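Side-chain contact in suppressor of fused homolog (Drosophila melanogaster, PDB 6LPH), which probably binds and sequesters DNA-binding transcription factors, recognising nuclear localization sequences, and is captured here in complex with a peptide of its partner Fused: residues D53-Y58 / N134-I139. Sequence-based numbering, arbitrary orientation.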
loop_
_atom_site.group_PDB
_atom_site.type_symbol
_atom_site.label_atom_id
_atom_site.label_comp_id
_atom_site.label_asym_id
_atom_site.label_seq_id
_atom_site.Cartn_x
_atom_site.Cartn_y
_atom_site.Cartn_z
ATOM N N ASP A 53 -4.118 -7.588 -10.016
ATOM C CA ASP A 53 -3.980 -9.029 -10.197
ATOM C C ASP A 53 -3.365 -9.699 -8.968
ATOM O O ASP A 53 -3.732 -10.843 -8.647
ATOM C CB ASP A 53 -3.105 -9.342 -11.418
ATOM C CG ASP A 53 -3.759 -8.949 -12.759
ATOM O OD1 ASP A 53 -4.928 -8.464 -12.853
ATOM O OD2 ASP A 53 -3.059 -9.132 -13.762
ATOM N N TYR A 54 -2.422 -9.012 -8.311
ATOM C CA TYR A 54 -1.670 -9.573 -7.167
ATOM C C TYR A 54 -1.307 -8.438 -6.201
ATOM O O TYR A 54 -1.132 -7.299 -6.633
ATOM C CB TYR A 54 -0.319 -10.237 -7.594
ATOM C CG TYR A 54 -0.394 -11.135 -8.810
ATOM C CD1 TYR A 54 0.024 -10.671 -10.072
ATOM C CD2 TYR A 54 -0.914 -12.422 -8.710
ATOM C CE1 TYR A 54 -0.064 -11.481 -11.207
ATOM C CE2 TYR A 54 -1.025 -13.239 -9.823
ATOM C CZ TYR A 54 -0.592 -12.760 -11.064
ATOM O OH TYR A 54 -0.690 -13.564 -12.166
ATOM N N ILE A 55 -1.171 -8.771 -4.912
ATOM C CA ILE A 55 -0.575 -7.896 -3.907
ATOM C C ILE A 55 0.434 -8.740 -3.140
ATOM O O ILE A 55 0.072 -9.723 -2.489
ATOM C CB ILE A 55 -1.637 -7.267 -2.982
ATOM C CG1 ILE A 55 -2.517 -6.356 -3.850
ATOM C CG2 ILE A 55 -0.986 -6.464 -1.831
ATOM C CD1 ILE A 55 -3.942 -6.318 -3.431
ATOM N N SER A 56 1.706 -8.392 -3.261
ATOM C CA SER A 56 2.729 -9.073 -2.471
ATOM C C SER A 56 2.760 -8.522 -1.053
ATOM O O SER A 56 2.534 -7.339 -0.835
ATOM C CB SER A 56 4.116 -8.869 -3.078
ATOM O OG SER A 56 4.261 -9.671 -4.232
ATOM N N MET A 57 3.116 -9.374 -0.101
ATOM C CA MET A 57 3.205 -8.946 1.312
ATOM C C MET A 57 4.562 -9.354 1.847
ATOM O O MET A 57 4.933 -10.530 1.737
ATOM C CB MET A 57 2.088 -9.622 2.117
ATOM C CG MET A 57 0.705 -9.433 1.483
ATOM S SD MET A 57 -0.616 -9.977 2.617
ATOM C CE MET A 57 -0.477 -11.746 2.400
ATOM N N TYR A 58 5.323 -8.397 2.387
ATOM C CA TYR A 58 6.635 -8.708 2.935
ATOM C C TYR A 58 6.703 -8.305 4.401
ATOM O O TYR A 58 6.010 -7.390 4.823
ATOM C CB TYR A 58 7.728 -7.929 2.176
ATOM C CG TYR A 58 8.001 -8.412 0.777
ATOM C CD1 TYR A 58 7.337 -7.843 -0.335
ATOM C CD2 TYR A 58 8.922 -9.438 0.550
ATOM C CE1 TYR A 58 7.585 -8.292 -1.628
ATOM C CE2 TYR A 58 9.208 -9.871 -0.748
ATOM C CZ TYR A 58 8.546 -9.303 -1.825
ATOM O OH TYR A 58 8.818 -9.766 -3.095
ATOM N N ASN A 134 -7.722 -5.335 0.326
ATOM C CA ASN A 134 -8.993 -4.631 0.051
ATOM C C ASN A 134 -8.806 -3.153 -0.125
ATOM O O ASN A 134 -9.437 -2.562 -0.986
ATOM C CB ASN A 134 -9.972 -4.728 1.227
ATOM C CG ASN A 134 -10.573 -6.090 1.387
ATOM O OD1 ASN A 134 -10.993 -6.441 2.491
ATOM N ND2 ASN A 134 -10.634 -6.864 0.311
ATOM N N LEU A 135 -8.000 -2.545 0.749
ATOM C CA LEU A 135 -7.765 -1.125 0.705
ATOM C C LEU A 135 -7.103 -0.768 -0.645
ATOM O O LEU A 135 -7.573 0.159 -1.344
ATOM C CB LEU A 135 -6.873 -0.686 1.884
ATOM C CG LEU A 135 -6.417 0.787 1.809
ATOM C CD1 LEU A 135 -7.585 1.749 1.937
ATOM C CD2 LEU A 135 -5.328 1.089 2.849
ATOM N N LEU A 136 -6.047 -1.507 -1.019
ATOM C CA LEU A 136 -5.378 -1.233 -2.285
ATOM C C LEU A 136 -6.271 -1.517 -3.488
ATOM O O LEU A 136 -6.219 -0.760 -4.441
ATOM C CB LEU A 136 -4.042 -2.000 -2.429
ATOM C CG LEU A 136 -3.023 -1.775 -1.291
ATOM C CD1 LEU A 136 -1.712 -2.495 -1.541
ATOM C CD2 LEU A 136 -2.789 -0.285 -1.088
ATOM N N GLN A 137 -7.096 -2.573 -3.441
ATOM C CA GLN A 137 -8.040 -2.817 -4.550
ATOM C C GLN A 137 -8.988 -1.637 -4.715
ATOM O O GLN A 137 -9.238 -1.198 -5.844
ATOM C CB GLN A 137 -8.855 -4.094 -4.390
ATOM C CG GLN A 137 -8.078 -5.382 -4.439
ATOM C CD GLN A 137 -7.631 -5.777 -5.844
ATOM O OE1 GLN A 137 -7.826 -5.029 -6.826
ATOM N NE2 GLN A 137 -7.020 -6.973 -5.947
ATOM N N ALA A 138 -9.484 -1.121 -3.590
ATOM C CA ALA A 138 -10.461 -0.036 -3.589
ATOM C C ALA A 138 -9.800 1.260 -4.104
ATOM O O ALA A 138 -10.414 2.019 -4.866
ATOM C CB ALA A 138 -11.054 0.171 -2.191
ATOM N N ILE A 139 -8.559 1.516 -3.692
ATOM C CA ILE A 139 -7.849 2.691 -4.217
ATOM C C ILE A 139 -7.576 2.502 -5.715
ATOM O O ILE A 139 -7.769 3.431 -6.514
ATOM C CB ILE A 139 -6.552 3.033 -3.429
ATOM C CG1 ILE A 139 -6.890 3.415 -1.974
ATOM C CG2 ILE A 139 -5.738 4.140 -4.155
ATOM C CD1 ILE A 139 -5.688 3.294 -1.042
#
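Ile55, on strand 54-60, meets Leu136 and Gln137 of helix 131-146 through two different branches. Ile55 CA and Leu136 CA lie 8.4 Å apart, the shortest separation of alpha carbons between the two segments. The close contacts are between side chains; the segments bury 161 Å² between them, most of it on Ile55, Leu136 and Gln137.

The apolar part is methyl against methyl: Ile55 CG2 stands 4.0 Å from Leu136 CD1, a van der Waals separation without compression. A chi1 of -65° sets Ile55 CG2 anti to the backbone N, on the side of Leu136, while chi2 of 146°, off the usual staggered position, carries CD1 to Gln137.

The second part pairs a methyl with an amide. Ile55 CD1 comes within 4.0 Å of Gln137 NE2, a packing contact rather than a polar bond. The glutamine chain bends at chi2 (-75°), bringing its amide to the isoleucine although its CB does not aim directly at the strand. Gln137 OE1 accepts a hydrogen bond from the backbone N of Leu52, just before the strand, and its side chain also packs on Asp50, Pro51 and an apolar side chain of the bound peptide.

This is helix-on-sheet packing in the N-terminal part of the protein, inside its SUFU family region, flanked by a classic beta bulge where Asp53 and Tyr54 face Phe77. The chemistry implies a division of labour: Ile55 meets the helix through non-directional packing, with no hydrogen bond between the segments, while the directional grip on the chain entering the strand comes from the glutamine amide.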